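PDB 1NF2: phosphatase from Thermotoga maritima, which probably acts as a magnesium-dependent phosphatase of the haloacid dehalogenase (HAD) family. Local coordinates for residues Y2-F7 / E207-F212; C35-A40 / R58-I63. One frame throughout, in Å; residues are numbered along the deposited sequence.

Interaction 1 of 2, residues Y2-F7 / E207-F212; sequences YRVFVF and EEIVVF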
ATOM      1  N   TYR A   2      -1.167  14.065  20.689  1.00 23.43           N
ATOM      2  CA  TYR A   2      -1.490  13.367  19.453  1.00 20.64           C
ATOM      3  C   TYR A   2      -2.722  12.497  19.610  1.00 21.64           C
ATOM      4  O   TYR A   2      -2.893  11.839  20.637  1.00 18.55           O
ATOM      5  CB  TYR A   2      -0.285  12.520  19.038  1.00 21.60           C
ATOM      6  CG  TYR A   2       0.874  13.382  18.636  1.00 19.66           C
ATOM      7  CD1 TYR A   2       0.956  13.898  17.339  1.00 18.55           C
ATOM      8  CD2 TYR A   2       1.836  13.775  19.566  1.00 16.98           C
ATOM      9  CE1 TYR A   2       1.958  14.787  16.979  1.00 16.00           C
ATOM     10  CE2 TYR A   2       2.850  14.667  19.213  1.00 14.78           C
ATOM     11  CZ  TYR A   2       2.900  15.171  17.915  1.00 16.08           C
ATOM     12  OH  TYR A   2       3.865  16.081  17.548  1.00 15.27           O
ATOM     13  N   ARG A   3      -3.580  12.492  18.592  1.00 25.87           N
ATOM     14  CA  ARG A   3      -4.814  11.704  18.637  1.00 28.60           C
ATOM     15  C   ARG A   3      -5.012  10.808  17.416  1.00 26.14           C
ATOM     16  O   ARG A   3      -5.983  10.057  17.352  1.00 24.24           O
ATOM     17  CB  ARG A   3      -6.027  12.630  18.765  1.00 51.22           C
ATOM     18  CG  ARG A   3      -5.979  13.558  19.961  1.00 60.70           C
ATOM     19  CD  ARG A   3      -7.220  14.436  20.034  1.00 67.43           C
ATOM     20  NE  ARG A   3      -7.250  15.262  21.237  1.00 74.06           N
ATOM     21  CZ  ARG A   3      -6.369  16.218  21.516  1.00 77.31           C
ATOM     22  NH1 ARG A   3      -5.380  16.471  20.673  1.00 79.53           N
ATOM     23  NH2 ARG A   3      -6.479  16.923  22.634  1.00 79.92           N
ATOM     24  N   VAL A   4      -4.095  10.889  16.456  1.00 23.63           N
ATOM     25  CA  VAL A   4      -4.187  10.093  15.231  1.00 22.79           C
ATOM     26  C   VAL A   4      -2.845   9.407  15.007  1.00 20.37           C
ATOM     27  O   VAL A   4      -1.807  10.056  14.965  1.00 19.06           O
ATOM     28  CB  VAL A   4      -4.544  10.992  14.023  1.00 25.30           C
ATOM     29  CG1 VAL A   4      -4.635  10.158  12.732  1.00 24.76           C
ATOM     30  CG2 VAL A   4      -5.870  11.696  14.298  1.00 22.12           C
ATOM     31  N   PHE A   5      -2.885   8.091  14.863  1.00 20.72           N
ATOM     32  CA  PHE A   5      -1.680   7.290  14.712  1.00 20.45           C
ATOM     33  C   PHE A   5      -1.666   6.487  13.407  1.00 18.94           C
ATOM     34  O   PHE A   5      -2.439   5.552  13.232  1.00 18.14           O
ATOM     35  CB  PHE A   5      -1.578   6.374  15.939  1.00 25.56           C
ATOM     36  CG  PHE A   5      -1.604   7.126  17.251  1.00 27.01           C
ATOM     37  CD1 PHE A   5      -0.444   7.717  17.757  1.00 27.07           C
ATOM     38  CD2 PHE A   5      -2.801   7.310  17.938  1.00 28.23           C
ATOM     39  CE1 PHE A   5      -0.475   8.486  18.924  1.00 28.27           C
ATOM     40  CE2 PHE A   5      -2.846   8.078  19.107  1.00 30.26           C
ATOM     41  CZ  PHE A   5      -1.681   8.670  19.600  1.00 27.73           C
ATOM     42  N   VAL A   6      -0.779   6.865  12.494  1.00 21.97           N
ATOM     43  CA  VAL A   6      -0.687   6.197  11.196  1.00 22.23           C
ATOM     44  C   VAL A   6       0.502   5.235  11.132  1.00 20.77           C
ATOM     45  O   VAL A   6       1.634   5.610  11.422  1.00 22.39           O
ATOM     46  CB  VAL A   6      -0.577   7.246  10.067  1.00 16.44           C
ATOM     47  CG1 VAL A   6      -0.596   6.549   8.701  1.00 15.74           C
ATOM     48  CG2 VAL A   6      -1.741   8.240  10.180  1.00 13.60           C
ATOM     49  N   PHE A   7       0.240   3.998  10.732  1.00 17.31           N
ATOM     50  CA  PHE A   7       1.286   2.982  10.674  1.00 19.31           C
ATOM     51  C   PHE A   7       1.398   2.270   9.327  1.00 20.06           C
ATOM     52  O   PHE A   7       0.404   1.765   8.801  1.00 20.74           O
ATOM     53  CB  PHE A   7       1.020   1.882  11.715  1.00 20.05           C
ATOM     54  CG  PHE A   7       0.803   2.380  13.113  1.00 21.05           C
ATOM     55  CD1 PHE A   7       1.884   2.684  13.936  1.00 21.67           C
ATOM     56  CD2 PHE A   7      -0.487   2.503  13.625  1.00 21.07           C
ATOM     57  CE1 PHE A   7       1.685   3.102  15.260  1.00 22.77           C
ATOM     58  CE2 PHE A   7      -0.697   2.921  14.950  1.00 23.49           C
ATOM     59  CZ  PHE A   7       0.392   3.220  15.766  1.00 19.74           C
ATOM     60  N   GLU A 207      -1.103  18.720  13.380  1.00 24.02           N
ATOM     61  CA  GLU A 207      -0.464  18.712  14.698  1.00 24.67           C
ATOM     62  C   GLU A 207      -0.765  17.535  15.613  1.00 21.83           C
ATOM     63  O   GLU A 207       0.007  17.246  16.517  1.00 20.22           O
ATOM     64  CB  GLU A 207      -0.784  20.002  15.462  1.00 49.95           C
ATOM     65  CG  GLU A 207       0.170  21.149  15.197  1.00 56.86           C
ATOM     66  CD  GLU A 207       0.091  22.231  16.271  1.00 62.23           C
ATOM     67  OE1 GLU A 207      -1.015  22.775  16.489  1.00 63.92           O
ATOM     68  OE2 GLU A 207       1.132  22.533  16.899  1.00 64.83           O
ATOM     69  N   GLU A 208      -1.886  16.867  15.390  1.00 24.57           N
ATOM     70  CA  GLU A 208      -2.274  15.737  16.222  1.00 22.62           C
ATOM     71  C   GLU A 208      -2.024  14.380  15.557  1.00 20.00           C
ATOM     72  O   GLU A 208      -2.490  13.350  16.046  1.00 18.36           O
ATOM     73  CB  GLU A 208      -3.753  15.865  16.580  1.00 37.06           C
ATOM     74  CG  GLU A 208      -4.613  16.253  15.399  1.00 42.03           C
ATOM     75  CD  GLU A 208      -6.098  16.178  15.693  1.00 44.52           C
ATOM     76  OE1 GLU A 208      -6.502  16.512  16.829  1.00 45.41           O
ATOM     77  OE2 GLU A 208      -6.863  15.794  14.782  1.00 44.32           O
ATOM     78  N   ILE A 209      -1.272  14.379  14.462  1.00 18.63           N
ATOM     79  CA  ILE A 209      -0.996  13.149  13.721  1.00 18.15           C
ATOM     80  C   ILE A 209       0.450  12.678  13.780  1.00 17.54           C
ATOM     81  O   ILE A 209       1.370  13.469  13.607  1.00 17.15           O
ATOM     82  CB  ILE A 209      -1.349  13.315  12.228  1.00 28.34           C
ATOM     83  CG1 ILE A 209      -2.802  13.778  12.081  1.00 31.97           C
ATOM     84  CG2 ILE A 209      -1.146  11.999  11.495  1.00 29.56           C
ATOM     85  CD1 ILE A 209      -3.240  13.973  10.644  1.00 35.85           C
ATOM     86  N   VAL A 210       0.632  11.381  14.019  1.00 14.26           N
ATOM     87  CA  VAL A 210       1.961  10.776  14.044  1.00 14.70           C
ATOM     88  C   VAL A 210       1.977   9.684  12.968  1.00 14.72           C
ATOM     89  O   VAL A 210       0.993   8.967  12.809  1.00 13.17           O
ATOM     90  CB  VAL A 210       2.267  10.081  15.394  1.00 26.87           C
ATOM     91  CG1 VAL A 210       3.733   9.659  15.444  1.00 25.68           C
ATOM     92  CG2 VAL A 210       1.946  10.997  16.531  1.00 28.16           C
ATOM     93  N   VAL A 211       3.082   9.566  12.233  1.00 20.44           N
ATOM     94  CA  VAL A 211       3.201   8.527  11.209  1.00 20.90           C
ATOM     95  C   VAL A 211       4.490   7.737  11.420  1.00 19.94           C
ATOM     96  O   VAL A 211       5.540   8.311  11.718  1.00 20.23           O
ATOM     97  CB  VAL A 211       3.222   9.114   9.758  1.00 20.36           C
ATOM     98  CG1 VAL A 211       1.908   9.802   9.455  1.00 21.19           C
ATOM     99  CG2 VAL A 211       4.349  10.099   9.608  1.00 25.26           C
ATOM    100  N   PHE A 212       4.390   6.418  11.304  1.00 16.53           N
ATOM    101  CA  PHE A 212       5.545   5.532  11.429  1.00 15.82           C
ATOM    102  C   PHE A 212       5.763   4.947  10.037  1.00 16.88           C
ATOM    103  O   PHE A 212       4.818   4.453   9.421  1.00 12.42           O
ATOM    104  CB  PHE A 212       5.259   4.377  12.409  1.00 18.78           C
ATOM    105  CG  PHE A 212       5.177   4.791  13.857  1.00 19.35           C
ATOM    106  CD1 PHE A 212       6.231   4.536  14.726  1.00 20.28           C
ATOM    107  CD2 PHE A 212       4.040   5.401  14.354  1.00 19.06           C
ATOM    108  CE1 PHE A 212       6.152   4.883  16.078  1.00 19.64           C
ATOM    109  CE2 PHE A 212       3.950   5.756  15.706  1.00 22.78           C
ATOM    110  CZ  PHE A 212       5.012   5.492  16.564  1.00 21.03           C
TER
HETATM  111  O   HOH W   1       2.568  18.069  16.218  1.00 38.28           O

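Interaction 2 of 2, residues C35-A40 / R58-I63; sequences CYVVFA and RTFPTI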
ATOM      1  N   CYS A  35      -9.115   6.965  20.665  1.00 42.94           N
ATOM      2  CA  CYS A  35      -8.293   7.561  19.603  1.00 39.06           C
ATOM      3  C   CYS A  35      -8.349   6.871  18.227  1.00 33.29           C
ATOM      4  O   CYS A  35      -8.807   5.739  18.100  1.00 31.52           O
ATOM      5  CB  CYS A  35      -6.834   7.680  20.064  1.00 50.52           C
ATOM      6  SG  CYS A  35      -6.513   9.078  21.197  1.00 59.03           S
ATOM      7  N   TYR A  36      -7.863   7.567  17.203  1.00 29.82           N
ATOM      8  CA  TYR A  36      -7.876   7.048  15.835  1.00 23.80           C
ATOM      9  C   TYR A  36      -6.598   6.364  15.369  1.00 18.95           C
ATOM     10  O   TYR A  36      -5.510   6.940  15.429  1.00 14.05           O
ATOM     11  CB  TYR A  36      -8.184   8.187  14.862  1.00 36.42           C
ATOM     12  CG  TYR A  36      -9.568   8.763  15.003  1.00 38.20           C
ATOM     13  CD1 TYR A  36     -10.665   8.135  14.414  1.00 38.98           C
ATOM     14  CD2 TYR A  36      -9.784   9.940  15.717  1.00 38.95           C
ATOM     15  CE1 TYR A  36     -11.941   8.665  14.528  1.00 39.80           C
ATOM     16  CE2 TYR A  36     -11.063  10.480  15.838  1.00 40.33           C
ATOM     17  CZ  TYR A  36     -12.133   9.835  15.239  1.00 39.94           C
ATOM     18  OH  TYR A  36     -13.399  10.358  15.345  1.00 43.03           O
ATOM     19  N   VAL A  37      -6.746   5.142  14.871  1.00 21.48           N
ATOM     20  CA  VAL A  37      -5.619   4.383  14.357  1.00 21.56           C
ATOM     21  C   VAL A  37      -5.799   4.170  12.849  1.00 21.82           C
ATOM     22  O   VAL A  37      -6.886   3.801  12.397  1.00 22.29           O
ATOM     23  CB  VAL A  37      -5.505   3.027  15.081  1.00 27.28           C
ATOM     24  CG1 VAL A  37      -4.409   2.182  14.455  1.00 29.30           C
ATOM     25  CG2 VAL A  37      -5.200   3.269  16.554  1.00 29.34           C
ATOM     26  N   VAL A  38      -4.735   4.410  12.079  1.00 23.33           N
ATOM     27  CA  VAL A  38      -4.769   4.262  10.617  1.00 22.40           C
ATOM     28  C   VAL A  38      -3.655   3.357  10.076  1.00 22.18           C
ATOM     29  O   VAL A  38      -2.491   3.503  10.432  1.00 23.10           O
ATOM     30  CB  VAL A  38      -4.640   5.645   9.916  1.00 25.60           C
ATOM     31  CG1 VAL A  38      -4.715   5.488   8.394  1.00 21.34           C
ATOM     32  CG2 VAL A  38      -5.736   6.580  10.403  1.00 23.62           C
ATOM     33  N   PHE A  39      -4.026   2.414   9.218  1.00 21.81           N
ATOM     34  CA  PHE A  39      -3.065   1.506   8.606  1.00 22.17           C
ATOM     35  C   PHE A  39      -2.905   1.900   7.135  1.00 23.12           C
ATOM     36  O   PHE A  39      -3.894   2.061   6.417  1.00 22.45           O
ATOM     37  CB  PHE A  39      -3.557   0.059   8.711  1.00 27.83           C
ATOM     38  CG  PHE A  39      -3.610  -0.465  10.124  1.00 31.71           C
ATOM     39  CD1 PHE A  39      -4.635  -0.095  10.983  1.00 34.27           C
ATOM     40  CD2 PHE A  39      -2.614  -1.303  10.603  1.00 33.40           C
ATOM     41  CE1 PHE A  39      -4.664  -0.555  12.303  1.00 36.66           C
ATOM     42  CE2 PHE A  39      -2.635  -1.767  11.920  1.00 34.85           C
ATOM     43  CZ  PHE A  39      -3.657  -1.393  12.769  1.00 33.99           C
ATOM     44  N   ALA A  40      -1.666   2.060   6.690  1.00 30.82           N
ATOM     45  CA  ALA A  40      -1.396   2.452   5.311  1.00 31.64           C
ATOM     46  C   ALA A  40      -0.422   1.476   4.676  1.00 30.94           C
ATOM     47  O   ALA A  40       0.737   1.395   5.072  1.00 35.03           O
ATOM     48  CB  ALA A  40      -0.828   3.864   5.278  1.00 24.76           C
ATOM     49  N   ARG A  58     -11.513  -6.237  14.342  1.00 32.57           N
ATOM     50  CA  ARG A  58     -12.197  -5.091  13.751  1.00 30.07           C
ATOM     51  C   ARG A  58     -11.385  -4.472  12.614  1.00 28.09           C
ATOM     52  O   ARG A  58     -10.280  -4.908  12.317  1.00 26.51           O
ATOM     53  CB  ARG A  58     -12.431  -4.024  14.819  1.00 41.12           C
ATOM     54  CG  ARG A  58     -11.148  -3.585  15.499  1.00 43.00           C
ATOM     55  CD  ARG A  58     -11.309  -2.254  16.217  1.00 46.61           C
ATOM     56  NE  ARG A  58     -11.565  -1.163  15.278  1.00 50.14           N
ATOM     57  CZ  ARG A  58     -11.600   0.124  15.611  1.00 50.19           C
ATOM     58  NH1 ARG A  58     -11.389   0.492  16.868  1.00 49.37           N
ATOM     59  NH2 ARG A  58     -11.847   1.046  14.685  1.00 49.17           N
ATOM     60  N   THR A  59     -11.940  -3.444  11.983  1.00 35.69           N
ATOM     61  CA  THR A  59     -11.237  -2.756  10.912  1.00 35.18           C
ATOM     62  C   THR A  59     -11.055  -1.303  11.327  1.00 34.71           C
ATOM     63  O   THR A  59     -11.756  -0.806  12.211  1.00 34.93           O
ATOM     64  CB  THR A  59     -12.007  -2.829   9.564  1.00 33.30           C
ATOM     65  OG1 THR A  59     -13.299  -2.218   9.702  1.00 31.65           O
ATOM     66  CG2 THR A  59     -12.172  -4.288   9.132  1.00 30.99           C
ATOM     67  N   PHE A  60     -10.107  -0.629  10.689  1.00 34.94           N
ATOM     68  CA  PHE A  60      -9.808   0.765  10.998  1.00 31.86           C
ATOM     69  C   PHE A  60      -9.743   1.560   9.703  1.00 30.67           C
ATOM     70  O   PHE A  60      -9.786   0.986   8.610  1.00 29.33           O
ATOM     71  CB  PHE A  60      -8.431   0.868  11.667  1.00 35.30           C
ATOM     72  CG  PHE A  60      -8.299   0.082  12.939  1.00 35.69           C
ATOM     73  CD1 PHE A  60      -8.434   0.706  14.174  1.00 36.32           C
ATOM     74  CD2 PHE A  60      -8.029  -1.278  12.903  1.00 36.74           C
ATOM     75  CE1 PHE A  60      -8.300  -0.016  15.358  1.00 38.81           C
ATOM     76  CE2 PHE A  60      -7.894  -2.011  14.080  1.00 38.52           C
ATOM     77  CZ  PHE A  60      -8.028  -1.378  15.309  1.00 37.64           C
ATOM     78  N   PRO A  61      -9.671   2.901   9.809  1.00 24.97           N
ATOM     79  CA  PRO A  61      -9.578   3.697   8.586  1.00 23.54           C
ATOM     80  C   PRO A  61      -8.331   3.108   7.915  1.00 23.59           C
ATOM     81  O   PRO A  61      -7.310   2.903   8.573  1.00 21.42           O
ATOM     82  CB  PRO A  61      -9.357   5.109   9.122  1.00 20.12           C
ATOM     83  CG  PRO A  61     -10.219   5.110  10.366  1.00 17.95           C
ATOM     84  CD  PRO A  61      -9.900   3.759  10.987  1.00 19.29           C
ATOM     85  N   THR A  62      -8.410   2.818   6.624  1.00 24.47           N
ATOM     86  CA  THR A  62      -7.287   2.193   5.953  1.00 24.93           C
ATOM     87  C   THR A  62      -6.875   2.773   4.597  1.00 25.03           C
ATOM     88  O   THR A  62      -7.720   3.165   3.786  1.00 24.71           O
ATOM     89  CB  THR A  62      -7.581   0.677   5.788  1.00 24.69           C
ATOM     90  OG1 THR A  62      -7.707   0.078   7.086  1.00 26.06           O
ATOM     91  CG2 THR A  62      -6.475  -0.024   5.008  1.00 24.30           C
ATOM     92  N   ILE A  63      -5.564   2.828   4.373  1.00 24.94           N
ATOM     93  CA  ILE A  63      -5.003   3.291   3.111  1.00 24.96           C
ATOM     94  C   ILE A  63      -4.347   2.044   2.520  1.00 25.06           C
ATOM     95  O   ILE A  63      -3.447   1.457   3.125  1.00 25.85           O
ATOM     96  CB  ILE A  63      -3.942   4.407   3.315  1.00 23.85           C
ATOM     97  CG1 ILE A  63      -4.606   5.658   3.907  1.00 22.92           C
ATOM     98  CG2 ILE A  63      -3.287   4.765   1.974  1.00 21.16           C
ATOM     99  CD1 ILE A  63      -3.650   6.799   4.163  1.00 23.89           C
TER

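Interaction 1 of 2, residues Y2-F7 / E207-F212
Phe7 lays one side of its ring, atoms CD1 and CE1, against CG, CD2 and CE2 of the Phe212 ring, with CE1 3.4 Å from Phe212 CD2. The two planes are only 25° apart, but the centroids are 5.1 Å apart, which makes this an offset, near-parallel pair with little overlap. Both rings hang from paired residues of parallel strands and point the same way; with CG of each ring beside its own backbone N and anti to the carbonyl carbon, they leave the sheet side by side. Val6 O meets the Phe212 ring at its edge, in plane. On the opposite face of the sheet the aliphatic residues pair similarly: Val4 CB lies 3.8 Å from Ile209 CG1, and Val6 CB meets Val211 CG1 at 3.6 Å.

The axes of 4-7 and 209-212 run at 16° to each other, and hydrogen bonds alternate between them. Val210 N gives to Val4 O, Phe212 N to Val6 O, and Val6 N to Val210 O at 2.8 Å, this last bond nearly straight at 172°. Where the strands begin, Glu208 O is gripped twice, by Val4 N nearly along its C=O axis and by Arg3 N on a lone pair. Beyond it, Tyr2 OH and Glu207 O are joined through one water, 2.7 Å from each oxygen. Glu208 OE1 stays 4.0 Å from Arg3 NH1, too far for a salt bridge; the guanidinium pairs with Asp264 instead.

These are two central strands of the HAD core sheet. Helix 253-258 covers the Phe7 and Phe212 face through Val254, helix 191-202 packs on Val6 and Val211 through Leu195, and strands 36-40 and 227-230 flank the pair.

Interaction 2 of 2, residues C35-A40 / R58-I63
Phe39 sets CE1 over one face of the Phe60 ring, 3.5 Å from Phe60 CD2. The planes stand 47° apart, an oblique meeting. Phe60 also reaches Val37, whose CB lies 3.8 Å from Phe60 CD1; with CG beside the backbone N (chi1 -59°), the ring presents CD1 to Val37 and CD2 to Phe39.

The tight part is where the strands pair. Ile63 N donates to Phe39 O at 2.7 Å, almost straight at 178°, and Ala40 CB packs on Ile63 CB at 3.7 Å. One step back the pairing slackens: Phe39 N to Pro61 O is a weak bond of 3.4 Å. Pro61, with no N-H to offer, instead brings CD to 3.3 Å from Val37 O, and its ring crosses Val38 at about a right angle, CB against CG2.

The solvent side begins at Arg58, an exposed residue that makes no contact with 35-40. Its NE and NH2 both grip Thr59 O side-on, 3.1 Å from each nitrogen and from the same face of the carbonyl plane. The same pose lays the guanidinium over Phe60, with Phe60 CE1 above the centre of the guanidinium plane. Phe60 is therefore sandwiched, with Phe39 CE1 over one face and Arg58 NE over the opposite one, offset toward the rim. Replacing Phe60 by an alanine is likely to leave the Phe39 ring and Val37 without their shared partner and the Arg58 guanidinium with no ring beneath it. Glu52 of helix 45-55, the helix of this beta-alpha-beta unit, bonds to Thr62 OG1 and Phe60 N.

The chemistry is therefore divided: backbone bonding at Phe39 and Ile63 fixes the parallel register, while before Pro61 apolar side chains join the segments.

Overall arrangement
Both interactions belong to one sheet, in which strands 62-64, 36-40, 4-8 and 209-213 are consecutive and parallel; the centres of the two interactions are about 11 Å apart. The join is direct: Phe7 N to Val38 O and Phe5 O to Val38 N are both 2.8 Å, probable hydrogen bonds, and Phe7 CE2 packs on Val37 CG1 at 3.8 Å. In sequence, interaction 2 falls wholly between the two segments of interaction 1. Both contacts approach the metal site at the C-terminal ends of their strands. Magnesium is held by Asp8, Asp10 and Asp214, and lies about 10 Å from the Phe212 side chain and about 9 Å from that of Ala40, consistent with a sheet that positions the site.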